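Local coordinates for protein glutamate receptor IIB (Drosophila melanogaster, PDB 4WXJ) that probably forms part of a glutamate-gated ion channel of the Drosophila muscle membrane, this construct being its glutamate-binding domain, at residues 46-56 / 239-247. Residues are numbered along the deposited sequence; the frame is centred on the assembly and turned at random.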
ATOM      1  N   LEU A  46     -10.994  -8.041  -7.232  1.00 26.58           N
ATOM      2  CA  LEU A  46     -11.567  -8.300  -5.912  1.00 22.27           C
ATOM      3  C   LEU A  46     -12.915  -7.599  -5.737  1.00 25.58           C
ATOM      4  O   LEU A  46     -13.811  -8.129  -5.081  1.00 28.61           O
ATOM      5  CB  LEU A  46     -10.596  -7.865  -4.811  1.00 27.94           C
ATOM      6  CG  LEU A  46     -11.078  -8.072  -3.370  1.00 19.69           C
ATOM      7  CD1 LEU A  46     -11.474  -9.523  -3.116  1.00 30.53           C
ATOM      8  CD2 LEU A  46     -10.011  -7.634  -2.380  1.00 28.52           C
ATOM      9  N   ILE A  47     -13.059  -6.413  -6.319  1.00 30.18           N
ATOM     10  CA  ILE A  47     -14.326  -5.689  -6.251  1.00 32.43           C
ATOM     11  C   ILE A  47     -15.374  -6.386  -7.117  1.00 22.73           C
ATOM     12  O   ILE A  47     -16.540  -6.475  -6.735  1.00 31.07           O
ATOM     13  CB  ILE A  47     -14.174  -4.218  -6.699  1.00 24.64           C
ATOM     14  CG1 ILE A  47     -13.312  -3.434  -5.703  1.00 23.61           C
ATOM     15  CG2 ILE A  47     -15.541  -3.547  -6.848  1.00 28.26           C
ATOM     16  CD1 ILE A  47     -13.920  -3.265  -4.316  1.00 28.55           C
ATOM     17  N   TYR A  48     -14.957  -6.872  -8.283  1.00 24.95           N
ATOM     18  CA  TYR A  48     -15.837  -7.657  -9.144  1.00 30.11           C
ATOM     19  C   TYR A  48     -16.315  -8.915  -8.428  1.00 34.77           C
ATOM     20  O   TYR A  48     -17.498  -9.252  -8.468  1.00 29.82           O
ATOM     21  CB  TYR A  48     -15.131  -8.045 -10.447  1.00 26.09           C
ATOM     22  CG  TYR A  48     -15.308  -7.050 -11.572  1.00 33.14           C
ATOM     23  CD1 TYR A  48     -16.503  -6.974 -12.274  1.00 33.23           C
ATOM     24  CD2 TYR A  48     -14.279  -6.195 -11.940  1.00 41.35           C
ATOM     25  CE1 TYR A  48     -16.671  -6.067 -13.305  1.00 49.30           C
ATOM     26  CE2 TYR A  48     -14.435  -5.286 -12.970  1.00 39.31           C
ATOM     27  CZ  TYR A  48     -15.633  -5.227 -13.649  1.00 43.57           C
ATOM     28  OH  TYR A  48     -15.793  -4.324 -14.675  1.00 38.81           O
ATOM     29  N   MET A  49     -15.385  -9.607  -7.777  1.00 28.31           N
ATOM     30  CA  MET A  49     -15.704 -10.825  -7.040  1.00 25.30           C
ATOM     31  C   MET A  49     -16.648 -10.527  -5.880  1.00 32.65           C
ATOM     32  O   MET A  49     -17.584 -11.285  -5.620  1.00 33.10           O
ATOM     33  CB  MET A  49     -14.425 -11.487  -6.524  1.00 28.14           C
ATOM     34  CG  MET A  49     -13.529 -12.041  -7.620  1.00 33.65           C
ATOM     35  SD  MET A  49     -11.807 -12.224  -7.111  1.00 36.41           S
ATOM     36  CE  MET A  49     -11.935 -13.584  -5.955  1.00 29.40           C
ATOM     37  N   LEU A  50     -16.396  -9.422  -5.183  1.00 24.16           N
ATOM     38  CA  LEU A  50     -17.233  -9.019  -4.059  1.00 21.55           C
ATOM     39  C   LEU A  50     -18.586  -8.507  -4.536  1.00 26.85           C
ATOM     40  O   LEU A  50     -19.602  -8.703  -3.870  1.00 35.58           O
ATOM     41  CB  LEU A  50     -16.534  -7.940  -3.228  1.00 26.20           C
ATOM     42  CG  LEU A  50     -15.397  -8.412  -2.323  1.00 23.64           C
ATOM     43  CD1 LEU A  50     -14.641  -7.220  -1.752  1.00 25.69           C
ATOM     44  CD2 LEU A  50     -15.933  -9.283  -1.199  1.00 20.65           C
ATOM     45  N   ALA A  51     -18.592  -7.842  -5.686  1.00 35.62           N
ATOM     46  CA  ALA A  51     -19.828  -7.326  -6.259  1.00 39.98           C
ATOM     47  C   ALA A  51     -20.769  -8.476  -6.593  1.00 45.24           C
ATOM     48  O   ALA A  51     -21.982  -8.369  -6.417  1.00 42.66           O
ATOM     49  CB  ALA A  51     -19.537  -6.502  -7.499  1.00 44.98           C
ATOM     50  N   GLN A  52     -20.198  -9.576  -7.068  1.00 38.40           N
ATOM     51  CA  GLN A  52     -20.978 -10.757  -7.412  1.00 41.77           C
ATOM     52  C   GLN A  52     -21.360 -11.525  -6.150  1.00 38.85           C
ATOM     53  O   GLN A  52     -22.427 -12.132  -6.078  1.00 37.51           O
ATOM     54  CB  GLN A  52     -20.194 -11.663  -8.362  1.00 44.25           C
ATOM     55  CG  GLN A  52     -21.070 -12.596  -9.181  1.00 61.06           C
ATOM     56  CD  GLN A  52     -20.479 -13.984  -9.320  1.00 69.95           C
ATOM     57  OE1 GLN A  52     -19.264 -14.148  -9.446  1.00 70.86           O
ATOM     58  NE2 GLN A  52     -21.339 -14.995  -9.293  1.00 73.90           N
ATOM     59  N   GLU A  53     -20.480 -11.487  -5.154  1.00 34.35           N
ATOM     60  CA  GLU A  53     -20.695 -12.208  -3.905  1.00 31.99           C
ATOM     61  C   GLU A  53     -21.686 -11.477  -3.004  1.00 39.36           C
ATOM     62  O   GLU A  53     -22.563 -12.096  -2.400  1.00 42.08           O
ATOM     63  CB  GLU A  53     -19.365 -12.400  -3.170  1.00 36.99           C
ATOM     64  CG  GLU A  53     -19.453 -13.272  -1.926  1.00 43.29           C
ATOM     65  CD  GLU A  53     -19.823 -14.708  -2.242  1.00 45.35           C
ATOM     66  OE1 GLU A  53     -19.489 -15.183  -3.347  1.00 41.12           O
ATOM     67  OE2 GLU A  53     -20.449 -15.360  -1.381  1.00 58.97           O
ATOM     68  N   CYS A  54     -21.540 -10.158  -2.921  1.00 41.42           N
ATOM     69  CA  CYS A  54     -22.348  -9.340  -2.021  1.00 42.80           C
ATOM     70  C   CYS A  54     -23.521  -8.673  -2.738  1.00 49.30           C
ATOM     71  O   CYS A  54     -24.364  -8.041  -2.103  1.00 46.23           O
ATOM     72  CB  CYS A  54     -21.473  -8.274  -1.360  1.00 45.00           C
ATOM     73  SG  CYS A  54     -20.039  -8.936  -0.482  1.00 45.16           S
ATOM     74  N   LYS A  55     -23.560  -8.816  -4.061  1.00 49.72           N
ATOM     75  CA  LYS A  55     -24.633  -8.261  -4.885  1.00 51.51           C
ATOM     76  C   LYS A  55     -24.747  -6.745  -4.751  1.00 43.18           C
ATOM     77  O   LYS A  55     -25.569  -6.232  -3.992  1.00 48.06           O
ATOM     78  CB  LYS A  55     -25.973  -8.919  -4.537  1.00 57.60           C
ATOM     79  CG  LYS A  55     -26.004 -10.427  -4.757  1.00 62.47           C
ATOM     80  CD  LYS A  55     -25.604 -10.797  -6.181  1.00 71.57           C
ATOM     81  CE  LYS A  55     -25.676 -12.294  -6.419  1.00 76.24           C
ATOM     82  NZ  LYS A  55     -25.018 -12.668  -7.703  1.00 76.24           N
ATOM     83  N   PHE A  56     -23.906  -6.039  -5.502  1.00 34.09           N
ATOM     84  CA  PHE A  56     -23.987  -4.588  -5.605  1.00 41.47           C
ATOM     85  C   PHE A  56     -23.349  -4.136  -6.913  1.00 45.28           C
ATOM     86  O   PHE A  56     -22.483  -4.823  -7.457  1.00 41.32           O
ATOM     87  CB  PHE A  56     -23.303  -3.906  -4.409  1.00 44.68           C
ATOM     88  CG  PHE A  56     -21.826  -4.196  -4.292  1.00 33.91           C
ATOM     89  CD1 PHE A  56     -20.906  -3.550  -5.103  1.00 33.59           C
ATOM     90  CD2 PHE A  56     -21.359  -5.099  -3.350  1.00 37.97           C
ATOM     91  CE1 PHE A  56     -19.552  -3.812  -4.990  1.00 39.70           C
ATOM     92  CE2 PHE A  56     -20.004  -5.363  -3.230  1.00 29.42           C
ATOM     93  CZ  PHE A  56     -19.101  -4.719  -4.051  1.00 25.96           C
ATOM     94  N   ASN A 239     -21.417  -6.816   5.408  1.00 36.58           N
ATOM     95  CA  ASN A 239     -21.710  -7.477   4.145  1.00 39.63           C
ATOM     96  C   ASN A 239     -20.438  -7.661   3.318  1.00 33.68           C
ATOM     97  O   ASN A 239     -20.228  -8.712   2.715  1.00 36.15           O
ATOM     98  CB  ASN A 239     -22.756  -6.678   3.365  1.00 51.28           C
ATOM     99  CG  ASN A 239     -23.036  -7.258   1.993  1.00 61.08           C
ATOM    100  OD1 ASN A 239     -23.171  -6.523   1.016  1.00 68.53           O
ATOM    101  ND2 ASN A 239     -23.123  -8.583   1.911  1.00 60.97           N
ATOM    102  N   LEU A 240     -19.584  -6.644   3.307  1.00 26.60           N
ATOM    103  CA  LEU A 240     -18.309  -6.731   2.602  1.00 26.62           C
ATOM    104  C   LEU A 240     -17.353  -7.702   3.296  1.00 27.54           C
ATOM    105  O   LEU A 240     -16.641  -8.462   2.638  1.00 26.33           O
ATOM    106  CB  LEU A 240     -17.659  -5.350   2.494  1.00 30.79           C
ATOM    107  CG  LEU A 240     -18.228  -4.395   1.441  1.00 26.54           C
ATOM    108  CD1 LEU A 240     -17.640  -3.003   1.612  1.00 30.17           C
ATOM    109  CD2 LEU A 240     -17.957  -4.907   0.034  1.00 32.60           C
ATOM    110  N   SER A 241     -17.344  -7.676   4.626  1.00 24.47           N
ATOM    111  CA  SER A 241     -16.430  -8.511   5.400  1.00 19.53           C
ATOM    112  C   SER A 241     -16.747  -9.998   5.251  1.00 31.24           C
ATOM    113  O   SER A 241     -15.841 -10.819   5.097  1.00 22.94           O
ATOM    114  CB  SER A 241     -16.473  -8.119   6.877  1.00 20.05           C
ATOM    115  OG  SER A 241     -15.895  -6.842   7.079  1.00 31.98           O
ATOM    116  N   VAL A 242     -18.030 -10.344   5.307  1.00 28.77           N
ATOM    117  CA  VAL A 242     -18.449 -11.733   5.152  1.00 27.36           C
ATOM    118  C   VAL A 242     -18.077 -12.230   3.758  1.00 19.90           C
ATOM    119  O   VAL A 242     -17.697 -13.388   3.582  1.00 25.10           O
ATOM    120  CB  VAL A 242     -19.967 -11.898   5.389  1.00 28.23           C
ATOM    121  CG1 VAL A 242     -20.429 -13.305   5.022  1.00 33.39           C
ATOM    122  CG2 VAL A 242     -20.311 -11.601   6.842  1.00 25.04           C
ATOM    123  N   GLY A 243     -18.183 -11.343   2.775  1.00 26.25           N
ATOM    124  CA  GLY A 243     -17.804 -11.660   1.409  1.00 24.92           C
ATOM    125  C   GLY A 243     -16.321 -11.949   1.263  1.00 27.48           C
ATOM    126  O   GLY A 243     -15.931 -12.920   0.613  1.00 23.19           O
ATOM    127  N   ILE A 244     -15.492 -11.101   1.866  1.00 28.86           N
ATOM    128  CA  ILE A 244     -14.044 -11.287   1.842  1.00 13.78           C
ATOM    129  C   ILE A 244     -13.653 -12.627   2.462  1.00 17.09           C
ATOM    130  O   ILE A 244     -12.799 -13.340   1.937  1.00 16.33           O
ATOM    131  CB  ILE A 244     -13.327 -10.142   2.591  1.00 13.70           C
ATOM    132  CG1 ILE A 244     -13.453  -8.838   1.800  1.00 13.75           C
ATOM    133  CG2 ILE A 244     -11.852 -10.467   2.809  1.00 13.61           C
ATOM    134  CD1 ILE A 244     -13.074  -7.595   2.590  1.00 30.10           C
ATOM    135  N   LEU A 245     -14.280 -12.961   3.584  1.00 18.62           N
ATOM    136  CA  LEU A 245     -14.004 -14.214   4.274  1.00 13.67           C
ATOM    137  C   LEU A 245     -14.469 -15.429   3.467  1.00 13.84           C
ATOM    138  O   LEU A 245     -13.845 -16.487   3.523  1.00 19.82           O
ATOM    139  CB  LEU A 245     -14.665 -14.208   5.653  1.00 14.74           C
ATOM    140  CG  LEU A 245     -14.030 -13.226   6.640  1.00 19.33           C
ATOM    141  CD1 LEU A 245     -14.948 -12.972   7.825  1.00 20.84           C
ATOM    142  CD2 LEU A 245     -12.680 -13.742   7.115  1.00 17.77           C
ATOM    143  N   ARG A 246     -15.558 -15.281   2.717  1.00 28.08           N
ATOM    144  CA  ARG A 246     -16.020 -16.356   1.840  1.00 23.48           C
ATOM    145  C   ARG A 246     -14.966 -16.660   0.782  1.00 24.54           C
ATOM    146  O   ARG A 246     -14.562 -17.810   0.603  1.00 20.21           O
ATOM    147  CB  ARG A 246     -17.343 -15.986   1.166  1.00 30.45           C
ATOM    148  CG  ARG A 246     -17.887 -17.060   0.227  1.00 34.74           C
ATOM    149  CD  ARG A 246     -18.447 -18.240   1.002  1.00 45.21           C
ATOM    150  NE  ARG A 246     -19.899 -18.152   1.126  1.00 52.70           N
ATOM    151  CZ  ARG A 246     -20.617 -18.788   2.047  1.00 59.90           C
ATOM    152  NH1 ARG A 246     -20.025 -19.559   2.949  1.00 66.03           N
ATOM    153  NH2 ARG A 246     -21.934 -18.641   2.072  1.00 66.54           N
ATOM    154  N   LEU A 247     -14.532 -15.618   0.079  1.00 22.44           N
ATOM    155  CA  LEU A 247     -13.526 -15.754  -0.966  1.00 17.06           C
ATOM    156  C   LEU A 247     -12.226 -16.320  -0.404  1.00 18.08           C
ATOM    157  O   LEU A 247     -11.543 -17.105  -1.062  1.00 20.02           O
ATOM    158  CB  LEU A 247     -13.266 -14.401  -1.633  1.00 22.32           C
ATOM    159  CG  LEU A 247     -14.478 -13.743  -2.301  1.00 21.60           C
ATOM    160  CD1 LEU A 247     -14.139 -12.334  -2.767  1.00 22.01           C
ATOM    161  CD2 LEU A 247     -14.982 -14.583  -3.464  1.00 25.18           C
TER
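Two helices of the ligand-binding domain, 42-54 and 237-250, pack here through a knob-into-hole contact. Leu50 is the knob. It sits among Leu240, Gly243, Ile244 and Leu247. Leu50 CD2 lies 3.6 Å from the backbone N of Ile244. Gly243 has no side chain, which lets the helices come close: its CA is 6.1 Å from the CA of Glu53. The axes of 46-54 and 239-247 approach to 9.4 Å, and their N-to-C directions differ by 110°.

Leu247 answers from the other helix. With CG anti to the carbonyl carbon, chi1 -60°, Leu247 brings CD1 to Leu46 CD1, Met49 CB and Leu50 CD2, each at 3.9 Å. The Met49 chain bends at chi3 (70°), which brings Met49 CE to 4.1 Å from both CD1 and CD2 of Leu247, the two side chains crossing at a slant.

Cys54 SG lies 3.2 Å from Asn239 O, and the Asn239 amide lies against Cys54 CB. Phe56 CE2 meets Leu240 CD2 at 3.9 Å. On the outer side, Glu53 OE2 approaches the edge of the Arg246 guanidinium in its plane. The salt bridge is long, with Glu53 OE2 3.8 Å from Arg246 NE, and the two flat groups are nearly perpendicular.

The contact is structural packing away from the bound glutamate. Leu46 and Leu247 also touch Leu253 of helix 252-261. Leu240 and Ile244 rest on Thr110 of strand 108-123, while Leu50 and Ile244 meet Ile228 of strand 214-230.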